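Local coordinates for lysin (Enterococcus phage IMEEF1, PDB 6IST), which binds calcium and, as a phage lysin with a CHAP domain of the C51 peptidase family, probably cleaves the peptidoglycan of its enterococcal host, at residues 32-35 against 36-40; 195-198 against 199-203; 223-226 against 227-231. One frame throughout, in Å; residues are numbered along the deposited sequence.

Contact 1 of 3, residues 32-35 against 36-40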
ATOM      1  N   LEU C  32       0.134  22.704  -3.409  1.00 16.34           N
ATOM      2  CA  LEU C  32      -0.074  22.809  -1.983  1.00 19.67           C
ATOM      3  C   LEU C  32      -1.020  21.744  -1.473  1.00 18.88           C
ATOM      4  O   LEU C  32      -0.733  21.044  -0.488  1.00 20.50           O
ATOM      5  CB  LEU C  32      -0.701  24.175  -1.640  1.00 20.54           C
ATOM      6  CG  LEU C  32      -0.996  24.375  -0.149  1.00 24.71           C
ATOM      7  CD1 LEU C  32       0.294  24.156   0.596  1.00 28.02           C
ATOM      8  CD2 LEU C  32      -1.485  25.786   0.076  1.00 29.25           C
ATOM      9  N   THR C  33      -2.148  21.594  -2.168  1.00 18.52           N
ATOM     10  CA  THR C  33      -3.165  20.630  -1.765  1.00 18.87           C
ATOM     11  C   THR C  33      -2.565  19.254  -1.826  1.00 16.57           C
ATOM     12  O   THR C  33      -2.782  18.431  -0.948  1.00 18.17           O
ATOM     13  CB  THR C  33      -4.412  20.765  -2.693  1.00 20.65           C
ATOM     14  OG1 THR C  33      -5.128  21.977  -2.291  1.00 19.69           O
ATOM     15  CG2 THR C  33      -5.370  19.574  -2.586  1.00 21.10           C
ATOM     16  N   VAL C  34      -1.811  18.980  -2.870  1.00 15.96           N
ATOM     17  CA  VAL C  34      -1.231  17.636  -2.989  1.00 16.35           C
ATOM     18  C   VAL C  34      -0.180  17.383  -1.890  1.00 18.11           C
ATOM     19  O   VAL C  34      -0.196  16.343  -1.288  1.00 20.17           O
ATOM     20  CB  VAL C  34      -0.574  17.395  -4.358  1.00 17.44           C
ATOM     21  CG1 VAL C  34       0.318  16.162  -4.325  1.00 17.53           C
ATOM     22  CG2 VAL C  34      -1.662  17.356  -5.406  1.00 22.12           C
ATOM     23  N   ASP C  35       0.591  18.396  -1.539  1.00 18.72           N
ATOM     24  CA  ASP C  35       1.599  18.223  -0.535  1.00 20.33           C
ATOM     25  C   ASP C  35       0.917  17.877   0.769  1.00 19.31           C
ATOM     26  O   ASP C  35       1.336  16.980   1.514  1.00 18.51           O
ATOM     27  CB  ASP C  35       2.426  19.473  -0.419  1.00 23.87           C
ATOM     28  CG  ASP C  35       3.533  19.369   0.657  1.00 30.09           C
ATOM     29  OD1 ASP C  35       4.475  18.547   0.533  1.00 31.86           O
ATOM     30  OD2 ASP C  35       3.439  20.125   1.649  1.00 31.57           O
ATOM     31  N   VAL C  36       0.003  18.734   1.176  1.00 17.91           N
ATOM     32  CA  VAL C  36      -0.686  18.497   2.438  1.00 19.13           C
ATOM     33  C   VAL C  36      -1.437  17.170   2.509  1.00 18.96           C
ATOM     34  O   VAL C  36      -1.352  16.416   3.506  1.00 20.68           O
ATOM     35  CB  VAL C  36      -1.622  19.646   2.760  1.00 20.52           C
ATOM     36  CG1 VAL C  36      -2.380  19.395   4.051  1.00 22.52           C
ATOM     37  CG2 VAL C  36      -0.864  20.939   2.768  1.00 24.36           C
ATOM     38  N   MET C  37      -2.186  16.829   1.472  1.00 18.44           N
ATOM     39  CA  MET C  37      -2.886  15.609   1.494  1.00 17.02           C
ATOM     40  C   MET C  37      -1.891  14.389   1.531  1.00 18.77           C
ATOM     41  O   MET C  37      -2.174  13.408   2.245  1.00 18.59           O
ATOM     42  CB  MET C  37      -3.817  15.490   0.294  1.00 16.67           C
ATOM     43  CG  MET C  37      -5.177  16.251   0.333  1.00 17.95           C
ATOM     44  SD  MET C  37      -6.187  16.117   1.789  1.00 14.53           S
ATOM     45  CE  MET C  37      -5.605  17.565   2.734  1.00 24.05           C
ATOM     46  N   GLN C  38      -0.808  14.418   0.768  1.00 20.28           N
ATOM     47  CA  GLN C  38       0.182  13.341   0.792  1.00 22.35           C
ATOM     48  C   GLN C  38       0.846  13.185   2.184  1.00 20.88           C
ATOM     49  O   GLN C  38       0.865  12.133   2.720  1.00 22.71           O
ATOM     50  CB  GLN C  38       1.264  13.561  -0.221  1.00 25.58           C
ATOM     51  CG  GLN C  38       0.903  13.256  -1.627  1.00 30.67           C
ATOM     52  CD  GLN C  38       2.147  13.250  -2.541  1.00 36.47           C
ATOM     53  OE1 GLN C  38       2.377  12.308  -3.299  1.00 46.69           O
ATOM     54  NE2 GLN C  38       2.989  14.273  -2.396  1.00 41.88           N
ATOM     55  N   ARG C  39       1.297  14.275   2.787  1.00 21.26           N
ATOM     56  CA  ARG C  39       1.982  14.175   4.082  1.00 21.31           C
ATOM     57  C   ARG C  39       1.069  13.722   5.187  1.00 23.57           C
ATOM     58  O   ARG C  39       1.496  12.985   6.078  1.00 23.27           O
ATOM     59  CB  ARG C  39       2.417  15.545   4.556  1.00 28.92           C
ATOM     60  CG  ARG C  39       3.660  16.000   3.967  1.00 36.82           C
ATOM     61  CD  ARG C  39       4.048  17.352   4.585  1.00 38.72           C
ATOM     62  NE  ARG C  39       4.878  17.892   3.549  1.00 43.96           N
ATOM     63  CZ  ARG C  39       6.140  17.552   3.325  1.00 46.02           C
ATOM     64  NH1 ARG C  39       6.822  16.752   4.156  1.00 44.48           N
ATOM     65  NH2 ARG C  39       6.739  18.094   2.288  1.00 46.06           N
ATOM     66  N   PHE C  40      -0.166  14.225   5.214  1.00 19.79           N
ATOM     67  CA  PHE C  40      -1.031  13.919   6.327  1.00 19.41           C
ATOM     68  C   PHE C  40      -1.944  12.725   6.166  1.00 20.03           C
ATOM     69  O   PHE C  40      -2.243  12.015   7.155  1.00 22.41           O
ATOM     70  CB  PHE C  40      -1.832  15.118   6.708  1.00 21.40           C
ATOM     71  CG  PHE C  40      -1.002  16.173   7.401  1.00 21.98           C
ATOM     72  CD1 PHE C  40      -0.834  16.145   8.784  1.00 26.31           C
ATOM     73  CD2 PHE C  40      -0.432  17.143   6.682  1.00 22.88           C
ATOM     74  CE1 PHE C  40      -0.005  17.060   9.396  1.00 26.90           C
ATOM     75  CE2 PHE C  40       0.404  18.057   7.253  1.00 26.48           C
ATOM     76  CZ  PHE C  40       0.612  18.022   8.616  1.00 25.83           C
TER
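R39 swings its extended side chain back along the helix to lie across the carboxylate of D35, one turn earlier. NH2 of R39 donates to the syn lone pair of D35 OD1 at 2.9 Å, and that oxygen stands 26° out of the guanidinium plane, while NE makes weaker bonds to both oxygens, 3.1 Å to D35 OD1 and 3.3 Å to D35 OD2. The two planar groups stand 64° apart, so this i to i+4 salt bridge is twisted rather than a flat, two-pronged pairing. D35 places its CG anti to the backbone N (chi1 179°), which sends the carboxylate along the helix toward the arginine; OD2 is also hydrogen-bonded by Y10 of helix 4-13. Both segments belong to helix 29-41 of the CHAP domain, whose family is grouped with the papain-like cysteine peptidases, and D31, a calcium ligand, lies in the first turn of the same helix. On another face L32 and V36 lie side by side, CD1 of L32 4.1 Å from CG2 of V36, and V36 packs on V7 and V11 of helix 4-13. V34 and Q38 also run alongside each other, the amide NE2 of Q38 resting 3.8 Å from CG1 of V34.

Contact 2 of 3, residues 195-198 against 199-203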
ATOM      1  N   THR C 195     -17.615  -2.040  -7.963  1.00 25.57           N
ATOM      2  CA  THR C 195     -18.587  -1.155  -7.359  1.00 24.71           C
ATOM      3  C   THR C 195     -18.056  -0.574  -6.110  1.00 26.28           C
ATOM      4  O   THR C 195     -17.071  -1.079  -5.567  1.00 23.64           O
ATOM      5  CB  THR C 195     -19.926  -1.880  -6.998  1.00 28.78           C
ATOM      6  OG1 THR C 195     -19.776  -2.720  -5.815  1.00 32.16           O
ATOM      7  CG2 THR C 195     -20.532  -2.654  -8.245  1.00 28.26           C
ATOM      8  N   MET C 196     -18.802   0.406  -5.576  1.00 25.13           N
ATOM      9  CA  MET C 196     -18.406   1.015  -4.344  1.00 28.35           C
ATOM     10  C   MET C 196     -18.550   0.056  -3.180  1.00 24.95           C
ATOM     11  O   MET C 196     -17.891   0.250  -2.184  1.00 27.47           O
ATOM     12  CB  MET C 196     -19.132   2.359  -4.075  1.00 32.02           C
ATOM     13  CG  MET C 196     -18.493   3.564  -4.820  1.00 38.24           C
ATOM     14  SD  MET C 196     -16.698   3.900  -4.561  1.00 37.44           S
ATOM     15  CE  MET C 196     -16.610   3.879  -2.789  1.00 32.66           C
ATOM     16  N   THR C 197     -19.382  -0.957  -3.274  1.00 26.82           N
ATOM     17  CA  THR C 197     -19.477  -1.937  -2.146  1.00 28.87           C
ATOM     18  C   THR C 197     -18.254  -2.806  -2.104  1.00 27.74           C
ATOM     19  O   THR C 197     -17.797  -3.160  -1.031  1.00 23.86           O
ATOM     20  CB  THR C 197     -20.716  -2.822  -2.265  1.00 33.97           C
ATOM     21  OG1 THR C 197     -21.873  -1.965  -2.373  1.00 35.42           O
ATOM     22  CG2 THR C 197     -20.866  -3.772  -0.982  1.00 34.03           C
ATOM     23  N   TYR C 198     -17.699  -3.128  -3.277  1.00 25.43           N
ATOM     24  CA  TYR C 198     -16.404  -3.763  -3.317  1.00 24.87           C
ATOM     25  C   TYR C 198     -15.310  -2.879  -2.707  1.00 23.04           C
ATOM     26  O   TYR C 198     -14.537  -3.357  -1.869  1.00 23.34           O
ATOM     27  CB  TYR C 198     -16.045  -4.226  -4.687  1.00 26.16           C
ATOM     28  CG  TYR C 198     -16.770  -5.497  -5.083  1.00 27.24           C
ATOM     29  CD1 TYR C 198     -16.313  -6.713  -4.663  1.00 28.05           C
ATOM     30  CD2 TYR C 198     -17.860  -5.454  -5.947  1.00 31.94           C
ATOM     31  CE1 TYR C 198     -16.984  -7.890  -5.044  1.00 33.59           C
ATOM     32  CE2 TYR C 198     -18.521  -6.614  -6.341  1.00 34.10           C
ATOM     33  CZ  TYR C 198     -18.069  -7.822  -5.886  1.00 34.83           C
ATOM     34  OH  TYR C 198     -18.711  -8.960  -6.265  1.00 37.39           O
ATOM     35  N   VAL C 199     -15.376  -1.585  -3.000  1.00 22.36           N
ATOM     36  CA  VAL C 199     -14.438  -0.608  -2.436  1.00 22.12           C
ATOM     37  C   VAL C 199     -14.510  -0.623  -0.924  1.00 21.70           C
ATOM     38  O   VAL C 199     -13.495  -0.707  -0.240  1.00 22.29           O
ATOM     39  CB  VAL C 199     -14.647   0.784  -3.040  1.00 22.59           C
ATOM     40  CG1 VAL C 199     -13.814   1.807  -2.299  1.00 25.12           C
ATOM     41  CG2 VAL C 199     -14.225   0.750  -4.532  1.00 23.43           C
ATOM     42  N   ASN C 200     -15.719  -0.448  -0.418  1.00 24.27           N
ATOM     43  CA  ASN C 200     -15.930  -0.447   1.015  1.00 26.59           C
ATOM     44  C   ASN C 200     -15.463  -1.728   1.727  1.00 25.39           C
ATOM     45  O   ASN C 200     -14.819  -1.688   2.814  1.00 22.75           O
ATOM     46  CB  ASN C 200     -17.425  -0.164   1.305  1.00 27.47           C
ATOM     47  CG  ASN C 200     -17.833   1.282   0.938  1.00 33.36           C
ATOM     48  OD1 ASN C 200     -16.999   2.170   0.714  1.00 29.05           O
ATOM     49  ND2 ASN C 200     -19.119   1.504   0.884  1.00 34.04           N
ATOM     50  N   GLU C 201     -15.768  -2.855   1.136  1.00 20.63           N
ATOM     51  CA  GLU C 201     -15.265  -4.093   1.711  1.00 25.61           C
ATOM     52  C   GLU C 201     -13.697  -4.219   1.681  1.00 19.81           C
ATOM     53  O   GLU C 201     -13.065  -4.743   2.628  1.00 21.03           O
ATOM     54  CB  GLU C 201     -15.956  -5.302   1.060  1.00 25.15           C
ATOM     55  CG  GLU C 201     -17.466  -5.319   1.279  1.00 29.76           C
ATOM     56  CD  GLU C 201     -17.898  -5.783   2.677  1.00 32.06           C
ATOM     57  OE1 GLU C 201     -17.034  -6.223   3.488  1.00 37.47           O
ATOM     58  OE2 GLU C 201     -19.107  -5.669   2.957  1.00 37.26           O
ATOM     59  N   ALA C 202     -13.055  -3.803   0.590  1.00 20.93           N
ATOM     60  CA  ALA C 202     -11.604  -3.801   0.537  1.00 23.26           C
ATOM     61  C   ALA C 202     -11.052  -2.856   1.570  1.00 22.91           C
ATOM     62  O   ALA C 202     -10.103  -3.238   2.269  1.00 22.59           O
ATOM     63  CB  ALA C 202     -11.084  -3.446  -0.845  1.00 22.09           C
ATOM     64  N   ASN C 203     -11.664  -1.670   1.766  1.00 21.93           N
ATOM     65  CA  ASN C 203     -11.189  -0.804   2.852  1.00 22.16           C
ATOM     66  C   ASN C 203     -11.369  -1.407   4.249  1.00 22.36           C
ATOM     67  O   ASN C 203     -10.556  -1.145   5.184  1.00 22.18           O
ATOM     68  CB  ASN C 203     -11.752   0.618   2.776  1.00 26.25           C
ATOM     69  CG  ASN C 203     -10.948   1.461   1.791  1.00 26.98           C
ATOM     70  OD1 ASN C 203      -9.705   1.534   1.891  1.00 29.98           O
ATOM     71  ND2 ASN C 203     -11.607   2.050   0.855  1.00 26.89           N
TER
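M196 folds its thioether over V199 in the first turn of helix 196-208, its methyl CE lying 3.5 Å from CG1 of V199. SD follows behind, 4.0 Å from V199 CG2, so both branches of the valine are met by the end of one bent chain. Bends at chi2 and chi3 curl the methionine back over the helix instead of letting it run outward. The same methyl comes within 3.9 Å of OD1 of N200, whose side chain leans over the carbonyl of M196. Further round the helix T197 and E201 touch lightly, CG2 of the threonine 4.4 Å from CG of the glutamate.

Behind these side chains stands the backbone of the helix start. V199 N bonds to T195 O, and N200, E201 and A202 continue the i to i-4 pattern. T195 is the N-cap: its OG1 accepts weak hydrogen bonds from T197 N at 3.1 Å and from Y198 N at 3.3 Å, the second much straighter (165° against 129°). One hydroxyl oxygen thus serves two amides of the first turn, where no preceding carbonyl is available to them.

The turn is also an interface, since Y198 stacks on an aromatic ring of a neighbouring protein chain and E201 OE1 has a weak hydrogen bond to that chain. Within its own chain the helix lies against the mixed sheet: M196 and V199 pack on Q182 of strand 180-186, while A202 touches F184 of that strand and I170 of strand 169-174.

Contact 3 of 3, residues 223-226 against 227-231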
ATOM      1  N   PHE C 223       5.329   3.573 -15.430  1.00 29.74           N
ATOM      2  CA  PHE C 223       6.172   2.428 -15.193  1.00 29.94           C
ATOM      3  C   PHE C 223       5.995   1.807 -13.813  1.00 27.81           C
ATOM      4  O   PHE C 223       6.209   0.631 -13.655  1.00 27.32           O
ATOM      5  CB  PHE C 223       7.659   2.799 -15.409  1.00 35.90           C
ATOM      6  CG  PHE C 223       8.047   2.964 -16.873  1.00 39.21           C
ATOM      7  CD1 PHE C 223       9.371   2.961 -17.226  1.00 49.37           C
ATOM      8  CD2 PHE C 223       7.103   3.124 -17.876  1.00 45.78           C
ATOM      9  CE1 PHE C 223       9.762   3.120 -18.560  1.00 55.53           C
ATOM     10  CE2 PHE C 223       7.482   3.275 -19.207  1.00 51.38           C
ATOM     11  CZ  PHE C 223       8.811   3.266 -19.546  1.00 51.62           C
ATOM     12  N   GLY C 224       5.647   2.595 -12.814  1.00 25.00           N
ATOM     13  CA  GLY C 224       5.301   2.046 -11.505  1.00 25.14           C
ATOM     14  C   GLY C 224       4.137   1.063 -11.630  1.00 25.33           C
ATOM     15  O   GLY C 224       4.191  -0.065 -11.111  1.00 26.13           O
ATOM     16  N   LEU C 225       3.079   1.533 -12.285  1.00 26.34           N
ATOM     17  CA  LEU C 225       1.921   0.714 -12.567  1.00 27.54           C
ATOM     18  C   LEU C 225       2.332  -0.488 -13.398  1.00 27.74           C
ATOM     19  O   LEU C 225       1.871  -1.600 -13.138  1.00 29.57           O
ATOM     20  CB  LEU C 225       0.841   1.480 -13.290  1.00 26.58           C
ATOM     21  CG  LEU C 225      -0.426   0.715 -13.625  1.00 26.16           C
ATOM     22  CD1 LEU C 225      -1.070   0.254 -12.309  1.00 23.86           C
ATOM     23  CD2 LEU C 225      -1.409   1.484 -14.478  1.00 27.36           C
ATOM     24  N   LYS C 226       3.116  -0.275 -14.437  1.00 27.89           N
ATOM     25  CA  LYS C 226       3.532  -1.471 -15.242  1.00 31.89           C
ATOM     26  C   LYS C 226       4.261  -2.537 -14.455  1.00 32.28           C
ATOM     27  O   LYS C 226       4.033  -3.757 -14.678  1.00 33.25           O
ATOM     28  CB  LYS C 226       4.299  -1.075 -16.509  1.00 34.43           C
ATOM     29  CG  LYS C 226       3.450  -0.202 -17.410  1.00 40.13           C
ATOM     30  CD  LYS C 226       3.684  -0.387 -18.886  1.00 50.13           C
ATOM     31  CE  LYS C 226       2.677   0.438 -19.681  1.00 53.96           C
ATOM     32  NZ  LYS C 226       1.271  -0.063 -19.510  1.00 56.24           N
ATOM     33  N   MET C 227       5.079  -2.112 -13.488  1.00 26.23           N
ATOM     34  CA  MET C 227       5.770  -3.080 -12.653  1.00 28.77           C
ATOM     35  C   MET C 227       4.763  -3.781 -11.757  1.00 26.81           C
ATOM     36  O   MET C 227       4.797  -5.023 -11.561  1.00 28.39           O
ATOM     37  CB  MET C 227       6.876  -2.389 -11.795  1.00 26.41           C
ATOM     38  CG  MET C 227       8.112  -1.983 -12.633  1.00 27.40           C
ATOM     39  SD  MET C 227       9.551  -1.328 -11.694  1.00 23.83           S
ATOM     40  CE  MET C 227       8.867   0.169 -11.131  1.00 24.20           C
ATOM     41  N   MET C 228       3.880  -3.007 -11.149  1.00 27.47           N
ATOM     42  CA  MET C 228       2.864  -3.628 -10.298  1.00 26.20           C
ATOM     43  C   MET C 228       2.037  -4.603 -11.116  1.00 25.68           C
ATOM     44  O   MET C 228       1.793  -5.736 -10.679  1.00 28.96           O
ATOM     45  CB  MET C 228       1.927  -2.562  -9.606  1.00 30.03           C
ATOM     46  CG  MET C 228       2.504  -2.019  -8.292  1.00 31.54           C
ATOM     47  SD  MET C 228       1.325  -1.011  -7.289  1.00 27.81           S
ATOM     48  CE  MET C 228       1.002   0.306  -8.462  1.00 31.38           C
ATOM     49  N   GLU C 229       1.665  -4.230 -12.315  1.00 24.59           N
ATOM     50  CA  GLU C 229       0.760  -5.097 -13.075  1.00 27.57           C
ATOM     51  C   GLU C 229       1.498  -6.369 -13.514  1.00 27.15           C
ATOM     52  O   GLU C 229       0.865  -7.419 -13.698  1.00 27.95           O
ATOM     53  CB  GLU C 229       0.153  -4.374 -14.287  1.00 27.10           C
ATOM     54  CG  GLU C 229      -0.802  -3.250 -13.859  1.00 26.94           C
ATOM     55  CD  GLU C 229      -1.497  -2.568 -15.021  1.00 31.77           C
ATOM     56  OE1 GLU C 229      -2.686  -2.165 -14.878  1.00 33.54           O
ATOM     57  OE2 GLU C 229      -0.870  -2.450 -16.096  1.00 34.64           O
ATOM     58  N   ALA C 230       2.803  -6.289 -13.685  1.00 28.99           N
ATOM     59  CA  ALA C 230       3.569  -7.473 -14.079  1.00 29.01           C
ATOM     60  C   ALA C 230       3.888  -8.371 -12.932  1.00 30.30           C
ATOM     61  O   ALA C 230       4.060  -9.537 -13.147  1.00 33.57           O
ATOM     62  CB  ALA C 230       4.845  -7.106 -14.797  1.00 30.12           C
ATOM     63  N   ALA C 231       4.063  -7.826 -11.740  1.00 26.66           N
ATOM     64  CA  ALA C 231       4.377  -8.597 -10.581  1.00 28.22           C
ATOM     65  C   ALA C 231       3.146  -9.231  -9.907  1.00 28.59           C
ATOM     66  O   ALA C 231       3.288 -10.242  -9.223  1.00 31.21           O
ATOM     67  CB  ALA C 231       5.164  -7.749  -9.578  1.00 27.49           C
TER
HETATM   68  O   HOH W   1      -1.414  -0.359 -17.636  1.00 35.71           O
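L225 and E229 cross at an angle, the leucine sliding under the carboxylate end of a residue one helical turn on. CG of L225 lies 3.7 Å from CD of E229, and CD1 of L225 is 3.8 Å from CG of E229, so the aliphatic stem and the flat head of the glutamate both rest on the isobutyl group. The leucine has CG anti to its own backbone N (chi1 -179°), which carries its branches up along the helix, and E229 meets them with an extended chain. This is the close-packed side of helix 223-231. L225 also touches Y171 and K173 of strand 169-174, and M228 packs on F169 and Y218 of the same sheet; L225 and M228 approach each other more loosely, CD1 of L225 being 4.4 Å from CE of M228.

On the partly exposed flank, K226 and E229 do not meet directly. NZ of K226 stands 4.7 Å from OE2 of E229, and a water spans the gap, donating to E229 OE2 at 2.7 Å and accepting a weak bond from K226 NZ at 3.3 Å. The lysine's stronger partner is the carbonyl of H220, just before the helix. A neighbouring protein chain covers other parts: F223 stacks on an aromatic ring of it, M227 and A230 pack on its backbone, and M228 touches it as well as the sheet.

E229 OE1 forms a salt bridge with K173, giving the carboxylate one oxygen for a lysine and the other for water. Such a setting would be expected to favour its ionised form, even with leucine carbons beneath it.

Overall arrangement
The three contacts follow one another in series, each a single turn-to-turn packing within its own helix: 29-41, then 196-208, then 223-231. Their centres form a nearly even triangle, about 24 Å between contacts 1 and 2, about 25 Å between 1 and 3, and about 23 Å between 2 and 3, and none touches another. Contact 1 sits near the centre of the chain, within the CHAP domain and close to the calcium site. Contacts 2 and 3 lie beyond the unmodelled residues 144-167; their helices both pack on the mixed sheet, sharing strand 169-174, whereas contact 1 touches its edge strand 43-44. No other chain touches contact 1, but contacts 2 and 3 both do meet one.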